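Local structure of KLLA0C04147p (Kluyveromyces lactis, 5H2D) at residues 179-184 with 205-210; 201-206 with 224-229; 68-73 with 114-119. The protein binds ergosterol in its OSBP-related lipid-binding domain, the part described here, and probably transfers sterols between membranes. One frame throughout, in Å; residues are numbered along the deposited sequence.

Interaction 1 of 3, residues 179-184 with 205-210; sequences DFKHLG and KPNNQV. With ERG (ergosterol), chain B.
His182 donates from NE2 to the amide oxygen OD1 of Asn208 in a short bond, 2.6 Å, between two buried side chains inside the sterol pocket. The pocket is lined in part by the curled antiparallel sheet of the OSBP-related domain, here strand 178-190 against strand 207-211. The bond is nearly straight, 168° at the hydrogen, and the oxygen lies in the ring plane of His182. Ring and amide planes stand 81° apart. The amide nitrogen ND2 of Asn208 is held by Asn222, which would fix which way the amide faces. On the backbone, Phe180 N donates to Asn208 O at 2.8 Å and Asn208 N to Phe180 O at 3.0 Å. Phe180 sets one ring face over C17 of ergosterol, offset toward the rim, and its CZ comes 3.4 Å from C22. A serine here would probably leave this part of the sterol and its side chain without their aromatic cover. Lys205, extended beyond CG, donates from NZ to O1 of ergosterol at 2.8 Å and forms a salt bridge with Asp79. Where the strands part, one water accepts from His182 N and donates to Lys205 O and to Asn207 OD1, the last at 2.7 Å.

Interaction 2 of 3, residues 201-206 with 224-229; sequences YTYKKP and GDVKIV. With ERG (ergosterol), chain B.
An antiparallel strand pair in the curled sheet of the sterol-binding domain joins Thr202 to Val229. Thr202 N donates to Val229 O at 3.1 Å, and Val229 N returns a bond to Thr202 O at 3.2 Å. The methyl CG2 of Val229 meets Thr202 OG1 at 3.5 Å, and that hydroxyl is hydrogen-bonded to His231. Tyr203 and Ile228 lie side by side and point the same way, CB of the tyrosine 3.6 Å from CG1 of the isoleucine. With chi1 at 71°, CG of Tyr203 sits between its backbone N and carbonyl carbon, and CD2 of the ring comes near CG1 of Val226. Tyr201 adds its CB against CG2 of Ile228. Helix 95-108 covers this apolar side, with Leu99 on Tyr201 and Ile228 and Thr106 on Tyr203. The pair belongs to strands 199-203 and 219-230, and the direct bonds give way to a water toward Lys204. That water accepts from Lys204 N and from Lys227 N, each at 3.0 Å. Val226 packs beside this water-bridged part. Its two methyls approach Lys204 O, CG1 at 3.4 Å, and CG2 also packs on CD of Pro206. Gly224 CA lies 5.4 Å from Pro206 CA, and its backbone angles call for glycine, since a side chain would jam against the preceding carbonyl oxygen.

Interaction 3 of 3, residues 68-73 with 114-119; sequences EPTSLL and VKRVAK. With ERG (ergosterol), chain B.
Arg116 meets the carboxylate of Glu68 side-on: its NE donates to OE2 at 3.0 Å and its NH2 to OE1 at 2.9 Å. Both oxygens lie near the guanidinium plane, but the carboxylate is turned 30° from it. NH2 meets OE1 from above the carboxylate plane, and NE meets OE2 on its syn side, also out of that plane. Glu68 keeps its chain extended, CG anti to the backbone N at -177°, while the arginine bends at chi3 (77°) to bring its edge round. Glu68 OE1 has a second donor, Thr70 OG1 at 2.6 Å, on its anti lone pair. Arg75 also pairs with OE1, and the two arginines would probably favour the ionised carboxylate. Arg116 NH1 forms a salt bridge with Glu78. The bridge to Glu68 ties strand 67-68, just ahead of helix 72-77 with its N-cap Ser71, to the loop between helix 95-108 and strand 119-121, which lines the ergosterol pocket. Nearer the backbone, CB of Ala118 packs 3.9 Å from CB of Glu68. Glu68 N donates to Lys119 O at 3.0 Å, and a water bridges Lys119 O and Glu68 O. Ala118 O lies 3.6 Å from C23 of ergosterol.

How the interactions relate
From the N terminus, interaction 3 comes first. It closes a largely helical loop, joining strand 67-68 and the turn into helix 72-77 to the loop that runs into strand 119-121. It is complete before the other two begin. Interaction 1 then links strand 178-190 to the 205-210 segment. Interaction 2 starts within the same loop and ends beyond it, so the two overlap and share Lys205 and Pro206. Together they connect strands 178-190, 199-203, 207-211 and 219-230. Interactions 1 and 3 meet through Val210 and Val117, and both line the ergosterol site. Interaction 2 reaches the sterol only through Lys205, and it does not touch interaction 3.

Interaction 1 of 3, residues 179-184 with 205-210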
# COMPACT_ATOMS: atom_id res chain seq x y z
N ASP A 179 2.62 -8.02 16.32
CA ASP A 179 3.67 -7.88 15.33
C ASP A 179 3.15 -8.23 13.94
O ASP A 179 2.37 -9.17 13.78
CB ASP A 179 4.86 -8.80 15.66
CG ASP A 179 6.12 -8.44 14.88
OD1 ASP A 179 6.51 -7.26 14.88
OD2 ASP A 179 6.72 -9.35 14.25
N PHE A 180 3.61 -7.48 12.94
CA PHE A 180 3.20 -7.66 11.54
C PHE A 180 4.43 -7.67 10.65
O PHE A 180 5.20 -6.71 10.64
CB PHE A 180 2.23 -6.54 11.12
CG PHE A 180 1.02 -6.49 11.98
CD1 PHE A 180 1.02 -5.79 13.18
CD2 PHE A 180 -0.11 -7.22 11.63
CE1 PHE A 180 -0.11 -5.80 14.00
CE2 PHE A 180 -1.23 -7.23 12.43
CZ PHE A 180 -1.23 -6.53 13.62
N LYS A 181 4.60 -8.76 9.91
CA LYS A 181 5.69 -8.87 8.95
C LYS A 181 5.11 -8.95 7.55
O LYS A 181 4.05 -9.56 7.33
CB LYS A 181 6.57 -10.09 9.25
CG LYS A 181 7.23 -10.01 10.62
CD LYS A 181 8.29 -11.08 10.82
CE LYS A 181 9.34 -10.64 11.84
NZ LYS A 181 8.77 -10.36 13.19
N HIS A 182 5.78 -8.30 6.61
CA HIS A 182 5.34 -8.17 5.22
C HIS A 182 6.30 -8.99 4.37
O HIS A 182 7.43 -8.56 4.11
CB HIS A 182 5.29 -6.70 4.83
CG HIS A 182 4.34 -5.92 5.68
ND1 HIS A 182 3.11 -5.50 5.23
CD2 HIS A 182 4.41 -5.57 6.99
CE1 HIS A 182 2.47 -4.90 6.22
NE2 HIS A 182 3.23 -4.94 7.30
N LEU A 183 5.84 -10.16 3.94
CA LEU A 183 6.74 -11.16 3.38
C LEU A 183 6.93 -11.04 1.87
O LEU A 183 7.85 -11.66 1.33
CB LEU A 183 6.21 -12.56 3.71
CG LEU A 183 6.02 -12.85 5.21
CD1 LEU A 183 5.58 -14.30 5.45
CD2 LEU A 183 7.30 -12.55 5.98
N GLY A 184 6.09 -10.28 1.17
CA GLY A 184 6.17 -10.22 -0.27
C GLY A 184 7.21 -9.22 -0.79
O GLY A 184 7.57 -8.25 -0.13
N LYS A 205 8.91 -4.37 2.51
CA LYS A 205 8.43 -3.34 3.42
C LYS A 205 8.85 -3.62 4.86
O LYS A 205 9.11 -4.77 5.23
CB LYS A 205 6.90 -3.26 3.33
CG LYS A 205 6.40 -2.75 1.97
CD LYS A 205 4.88 -2.86 1.88
CE LYS A 205 4.37 -2.23 0.59
NZ LYS A 205 2.89 -2.40 0.46
N PRO A 206 8.92 -2.58 5.68
CA PRO A 206 9.31 -2.78 7.09
C PRO A 206 8.22 -3.49 7.87
O PRO A 206 7.07 -3.62 7.43
CB PRO A 206 9.52 -1.34 7.58
CG PRO A 206 8.54 -0.54 6.74
CD PRO A 206 8.64 -1.17 5.38
N ASN A 207 8.59 -3.97 9.05
CA ASN A 207 7.62 -4.53 9.98
C ASN A 207 6.81 -3.43 10.66
O ASN A 207 7.22 -2.28 10.74
CB ASN A 207 8.33 -5.36 11.05
CG ASN A 207 9.30 -6.33 10.47
OD1 ASN A 207 8.97 -7.06 9.54
ND2 ASN A 207 10.54 -6.32 10.98
N ASN A 208 5.64 -3.81 11.17
CA ASN A 208 4.87 -2.93 12.04
C ASN A 208 4.54 -3.67 13.32
O ASN A 208 4.52 -4.90 13.36
CB ASN A 208 3.56 -2.43 11.40
CG ASN A 208 3.47 -2.76 9.93
OD1 ASN A 208 2.85 -3.76 9.56
ND2 ASN A 208 4.07 -1.92 9.09
N GLN A 209 4.27 -2.92 14.38
CA GLN A 209 3.80 -3.56 15.60
C GLN A 209 2.88 -2.60 16.33
O GLN A 209 2.99 -1.38 16.19
CB GLN A 209 4.96 -3.98 16.50
CG GLN A 209 5.83 -2.82 16.92
CD GLN A 209 6.99 -3.23 17.82
OE1 GLN A 209 7.03 -4.34 18.34
NE2 GLN A 209 7.94 -2.32 18.00
N VAL A 210 1.96 -3.16 17.10
CA VAL A 210 1.18 -2.38 18.05
C VAL A 210 1.82 -2.59 19.42
O VAL A 210 1.93 -3.72 19.88
CB VAL A 210 -0.30 -2.79 18.06
CG1 VAL A 210 -1.05 -2.01 19.12
CG2 VAL A 210 -0.93 -2.54 16.69
C1 ERG B . 1.37 -1.13 6.53
C2 ERG B . 1.66 -0.59 5.13
C3 ERG B . 1.58 -1.75 4.17
C4 ERG B . 0.18 -2.38 4.22
C5 ERG B . -0.22 -2.72 5.55
C6 ERG B . -1.04 -3.82 5.74
C7 ERG B . -1.54 -4.19 7.00
C8 ERG B . -1.24 -3.43 8.14
C9 ERG B . -0.23 -2.43 8.03
C10 ERG B . -0.00 -1.81 6.62
C11 ERG B . -0.28 -1.32 9.16
C12 ERG B . -0.64 -1.89 10.54
C13 ERG B . -1.96 -2.68 10.40
C14 ERG B . -1.62 -3.87 9.47
C15 ERG B . -2.86 -4.73 9.60
C16 ERG B . -3.26 -4.59 11.09
C17 ERG B . -2.34 -3.48 11.65
C18 ERG B . -3.13 -1.81 9.91
C19 ERG B . -1.12 -0.75 6.41
C20 ERG B . -3.07 -2.74 12.80
C21 ERG B . -2.30 -1.56 13.38
C22 ERG B . -3.29 -3.78 13.89
C23 ERG B . -4.67 -4.23 14.24
C24 ERG B . -4.86 -5.30 15.32
C25 ERG B . -6.06 -4.90 16.19
C26 ERG B . -5.73 -3.56 16.87
C27 ERG B . -6.34 -5.92 17.31
C28 ERG B . -5.11 -6.61 14.59
O1 ERG B . 1.89 -1.30 2.80
O HOH W 1 7.19 -6.62 1.99
O HOH W 2 8.10 -6.73 7.04

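Interaction 2 of 3, residues 201-206 with 224-229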
# COMPACT_ATOMS: atom_id res chain seq x y z
N TYR A 201 13.58 -1.40 -9.51
CA TYR A 201 13.94 -1.42 -8.10
C TYR A 201 13.11 -2.48 -7.39
O TYR A 201 11.93 -2.66 -7.70
CB TYR A 201 13.68 -0.06 -7.46
CG TYR A 201 14.39 1.12 -8.09
CD1 TYR A 201 13.88 1.77 -9.21
CD2 TYR A 201 15.56 1.61 -7.53
CE1 TYR A 201 14.53 2.86 -9.76
CE2 TYR A 201 16.23 2.69 -8.08
CZ TYR A 201 15.71 3.31 -9.19
OH TYR A 201 16.38 4.40 -9.73
N THR A 202 13.72 -3.20 -6.45
CA THR A 202 12.95 -4.12 -5.61
C THR A 202 13.32 -3.94 -4.14
O THR A 202 14.43 -3.52 -3.80
CB THR A 202 13.16 -5.60 -6.00
OG1 THR A 202 14.55 -5.94 -5.89
CG2 THR A 202 12.69 -5.87 -7.42
N TYR A 203 12.36 -4.26 -3.26
CA TYR A 203 12.54 -4.14 -1.82
C TYR A 203 11.39 -4.85 -1.11
O TYR A 203 10.39 -5.21 -1.73
CB TYR A 203 12.61 -2.68 -1.37
CG TYR A 203 11.28 -1.97 -1.46
CD1 TYR A 203 10.78 -1.52 -2.68
CD2 TYR A 203 10.53 -1.76 -0.31
CE1 TYR A 203 9.55 -0.87 -2.74
CE2 TYR A 203 9.32 -1.12 -0.36
CZ TYR A 203 8.83 -0.68 -1.57
OH TYR A 203 7.62 -0.04 -1.56
N LYS A 204 11.56 -5.05 0.20
CA LYS A 204 10.49 -5.50 1.08
C LYS A 204 10.17 -4.43 2.11
O LYS A 204 11.05 -3.69 2.56
CB LYS A 204 10.84 -6.81 1.79
CG LYS A 204 11.02 -7.96 0.83
CD LYS A 204 11.20 -9.27 1.55
CE LYS A 204 11.09 -10.42 0.57
NZ LYS A 204 11.02 -11.74 1.28
N LYS A 205 8.91 -4.37 2.51
CA LYS A 205 8.43 -3.34 3.42
C LYS A 205 8.85 -3.62 4.86
O LYS A 205 9.11 -4.77 5.23
CB LYS A 205 6.90 -3.26 3.33
CG LYS A 205 6.40 -2.75 1.97
CD LYS A 205 4.88 -2.86 1.88
CE LYS A 205 4.37 -2.23 0.59
NZ LYS A 205 2.89 -2.40 0.46
N PRO A 206 8.92 -2.58 5.68
CA PRO A 206 9.31 -2.78 7.09
C PRO A 206 8.22 -3.49 7.87
O PRO A 206 7.07 -3.62 7.43
CB PRO A 206 9.52 -1.34 7.58
CG PRO A 206 8.54 -0.54 6.74
CD PRO A 206 8.64 -1.17 5.38
N GLY A 224 12.48 -1.75 11.54
CA GLY A 224 13.26 -2.70 10.79
C GLY A 224 14.06 -2.05 9.68
O GLY A 224 13.96 -0.86 9.41
N ASP A 225 14.89 -2.87 9.05
CA ASP A 225 15.74 -2.42 7.96
C ASP A 225 15.12 -2.79 6.62
O ASP A 225 14.50 -3.85 6.47
CB ASP A 225 17.14 -3.03 8.08
CG ASP A 225 17.87 -2.57 9.32
OD1 ASP A 225 17.91 -1.34 9.57
OD2 ASP A 225 18.40 -3.43 10.05
N VAL A 226 15.29 -1.89 5.65
CA VAL A 226 14.81 -2.08 4.29
C VAL A 226 15.99 -1.86 3.35
O VAL A 226 16.78 -0.93 3.55
CB VAL A 226 13.67 -1.09 3.95
CG1 VAL A 226 13.34 -1.16 2.47
CG2 VAL A 226 12.45 -1.38 4.82
N LYS A 227 16.12 -2.71 2.34
CA LYS A 227 17.14 -2.55 1.32
C LYS A 227 16.49 -2.48 -0.05
O LYS A 227 15.71 -3.37 -0.41
CB LYS A 227 18.17 -3.68 1.36
CG LYS A 227 19.24 -3.56 0.30
CD LYS A 227 20.36 -4.57 0.50
CE LYS A 227 21.38 -4.48 -0.64
NZ LYS A 227 22.55 -5.39 -0.42
N ILE A 228 16.78 -1.41 -0.79
CA ILE A 228 16.28 -1.23 -2.15
C ILE A 228 17.46 -1.38 -3.09
O ILE A 228 18.51 -0.75 -2.89
CB ILE A 228 15.62 0.14 -2.32
CG1 ILE A 228 14.55 0.36 -1.25
CG2 ILE A 228 15.07 0.29 -3.73
CD1 ILE A 228 14.04 1.77 -1.25
N VAL A 229 17.30 -2.19 -4.13
CA VAL A 229 18.36 -2.39 -5.11
C VAL A 229 17.84 -2.02 -6.49
O VAL A 229 16.71 -2.35 -6.86
CB VAL A 229 18.89 -3.84 -5.08
CG1 VAL A 229 19.52 -4.13 -3.73
CG2 VAL A 229 17.79 -4.84 -5.35
C1 ERG B . 1.37 -1.13 6.53
C2 ERG B . 1.66 -0.59 5.13
C3 ERG B . 1.58 -1.75 4.17
C4 ERG B . 0.18 -2.38 4.22
C5 ERG B . -0.22 -2.72 5.55
C6 ERG B . -1.04 -3.82 5.74
C7 ERG B . -1.54 -4.19 7.00
C8 ERG B . -1.24 -3.43 8.14
C9 ERG B . -0.23 -2.43 8.03
C10 ERG B . -0.00 -1.81 6.62
C11 ERG B . -0.28 -1.32 9.16
C12 ERG B . -0.64 -1.89 10.54
C13 ERG B . -1.96 -2.68 10.40
C14 ERG B . -1.62 -3.87 9.47
C15 ERG B . -2.86 -4.73 9.60
C16 ERG B . -3.26 -4.59 11.09
C17 ERG B . -2.34 -3.48 11.65
C18 ERG B . -3.13 -1.81 9.91
C19 ERG B . -1.12 -0.75 6.41
C20 ERG B . -3.07 -2.74 12.80
C21 ERG B . -2.30 -1.56 13.38
C22 ERG B . -3.29 -3.78 13.89
C23 ERG B . -4.67 -4.23 14.24
C24 ERG B . -4.86 -5.30 15.32
C25 ERG B . -6.06 -4.90 16.19
C26 ERG B . -5.73 -3.56 16.87
C27 ERG B . -6.34 -5.92 17.31
C28 ERG B . -5.11 -6.61 14.59
O1 ERG B . 1.89 -1.30 2.80
O HOH W 3 13.92 -4.72 2.10

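Interaction 3 of 3, residues 68-73 with 114-119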
# COMPACT_ATOMS: atom_id res chain seq x y z
N GLU A 68 -11.75 -1.40 11.24
CA GLU A 68 -11.77 -0.22 10.40
C GLU A 68 -12.49 -0.54 9.09
O GLU A 68 -12.26 -1.60 8.52
CB GLU A 68 -10.32 0.23 10.09
CG GLU A 68 -10.21 1.50 9.29
CD GLU A 68 -8.76 1.84 9.02
OE1 GLU A 68 -8.25 1.54 7.92
OE2 GLU A 68 -8.12 2.42 9.91
N PRO A 69 -13.35 0.37 8.58
CA PRO A 69 -14.10 0.06 7.35
C PRO A 69 -13.29 0.29 6.08
O PRO A 69 -13.78 0.87 5.11
CB PRO A 69 -15.28 1.04 7.42
CG PRO A 69 -14.68 2.23 8.10
CD PRO A 69 -13.77 1.65 9.17
N THR A 70 -12.06 -0.17 6.08
CA THR A 70 -11.27 -0.25 4.87
C THR A 70 -10.88 -1.70 4.68
O THR A 70 -10.88 -2.47 5.64
CB THR A 70 -10.00 0.59 4.94
OG1 THR A 70 -9.15 0.06 5.98
CG2 THR A 70 -10.33 2.06 5.25
N SER A 71 -10.54 -2.07 3.46
CA SER A 71 -10.04 -3.41 3.17
C SER A 71 -8.52 -3.44 3.23
O SER A 71 -7.86 -2.42 3.00
CB SER A 71 -10.51 -3.86 1.78
OG SER A 71 -10.07 -5.17 1.46
N LEU A 72 -7.95 -4.61 3.54
CA LEU A 72 -6.51 -4.76 3.31
C LEU A 72 -6.14 -4.33 1.88
O LEU A 72 -5.07 -3.74 1.66
CB LEU A 72 -6.08 -6.21 3.58
CG LEU A 72 -4.91 -6.42 4.55
CD1 LEU A 72 -3.63 -5.82 4.00
CD2 LEU A 72 -5.24 -5.84 5.92
N LEU A 73 -7.02 -4.59 0.90
CA LEU A 73 -6.75 -4.19 -0.48
C LEU A 73 -6.59 -2.68 -0.60
O LEU A 73 -5.81 -2.20 -1.43
CB LEU A 73 -7.89 -4.64 -1.40
CG LEU A 73 -8.20 -6.13 -1.46
CD1 LEU A 73 -9.28 -6.44 -2.51
CD2 LEU A 73 -6.92 -6.89 -1.76
N VAL A 114 -0.44 5.88 11.62
CA VAL A 114 -0.59 6.38 12.98
C VAL A 114 -2.06 6.60 13.30
O VAL A 114 -2.86 7.00 12.44
CB VAL A 114 0.23 7.67 13.15
CG1 VAL A 114 0.08 8.21 14.55
CG2 VAL A 114 1.69 7.38 12.85
N LYS A 115 -2.43 6.35 14.56
CA LYS A 115 -3.76 6.60 15.11
C LYS A 115 -4.85 5.71 14.52
O LYS A 115 -6.03 5.99 14.72
CB LYS A 115 -4.18 8.07 14.95
CG LYS A 115 -3.34 9.02 15.80
CD LYS A 115 -4.02 10.38 15.91
CE LYS A 115 -3.94 11.16 14.60
NZ LYS A 115 -2.64 11.88 14.40
N ARG A 116 -4.49 4.65 13.81
CA ARG A 116 -5.47 3.69 13.31
C ARG A 116 -5.14 2.31 13.88
O ARG A 116 -4.66 1.41 13.18
CB ARG A 116 -5.50 3.71 11.77
CG ARG A 116 -6.09 5.01 11.23
CD ARG A 116 -5.56 5.29 9.84
NE ARG A 116 -6.23 4.43 8.86
CZ ARG A 116 -5.97 4.47 7.57
NH1 ARG A 116 -5.03 5.30 7.09
NH2 ARG A 116 -6.64 3.67 6.74
N VAL A 117 -5.41 2.14 15.17
CA VAL A 117 -5.17 0.86 15.85
C VAL A 117 -6.44 0.04 15.66
O VAL A 117 -7.34 0.01 16.50
CB VAL A 117 -4.79 1.06 17.32
CG1 VAL A 117 -4.56 -0.28 18.01
CG2 VAL A 117 -3.52 1.91 17.43
N ALA A 118 -6.51 -0.65 14.52
CA ALA A 118 -7.74 -1.30 14.11
C ALA A 118 -7.45 -2.26 12.98
O ALA A 118 -6.58 -2.01 12.13
CB ALA A 118 -8.80 -0.29 13.67
N LYS A 119 -8.23 -3.34 12.95
CA LYS A 119 -8.08 -4.38 11.94
C LYS A 119 -8.87 -4.00 10.68
O LYS A 119 -10.10 -3.87 10.76
CB LYS A 119 -8.59 -5.70 12.50
CG LYS A 119 -8.57 -6.89 11.56
CD LYS A 119 -9.14 -8.10 12.29
CE LYS A 119 -9.88 -9.05 11.36
NZ LYS A 119 -10.42 -10.22 12.13
C1 ERG B . 1.37 -1.13 6.53
C2 ERG B . 1.66 -0.59 5.13
C3 ERG B . 1.58 -1.75 4.17
C4 ERG B . 0.18 -2.38 4.22
C5 ERG B . -0.22 -2.72 5.55
C6 ERG B . -1.04 -3.82 5.74
C7 ERG B . -1.54 -4.19 7.00
C8 ERG B . -1.24 -3.43 8.14
C9 ERG B . -0.23 -2.43 8.03
C10 ERG B . -0.00 -1.81 6.62
C11 ERG B . -0.28 -1.32 9.16
C12 ERG B . -0.64 -1.89 10.54
C13 ERG B . -1.96 -2.68 10.40
C14 ERG B . -1.62 -3.87 9.47
C15 ERG B . -2.86 -4.73 9.60
C16 ERG B . -3.26 -4.59 11.09
C17 ERG B . -2.34 -3.48 11.65
C18 ERG B . -3.13 -1.81 9.91
C19 ERG B . -1.12 -0.75 6.41
C20 ERG B . -3.07 -2.74 12.80
C21 ERG B . -2.30 -1.56 13.38
C22 ERG B . -3.29 -3.78 13.89
C23 ERG B . -4.67 -4.23 14.24
C24 ERG B . -4.86 -5.30 15.32
C25 ERG B . -6.06 -4.90 16.19
C26 ERG B . -5.73 -3.56 16.87
C27 ERG B . -6.34 -5.92 17.31
C28 ERG B . -5.11 -6.61 14.59
O1 ERG B . 1.89 -1.30 2.80
O HOH W 4 -12.60 -4.38 9.75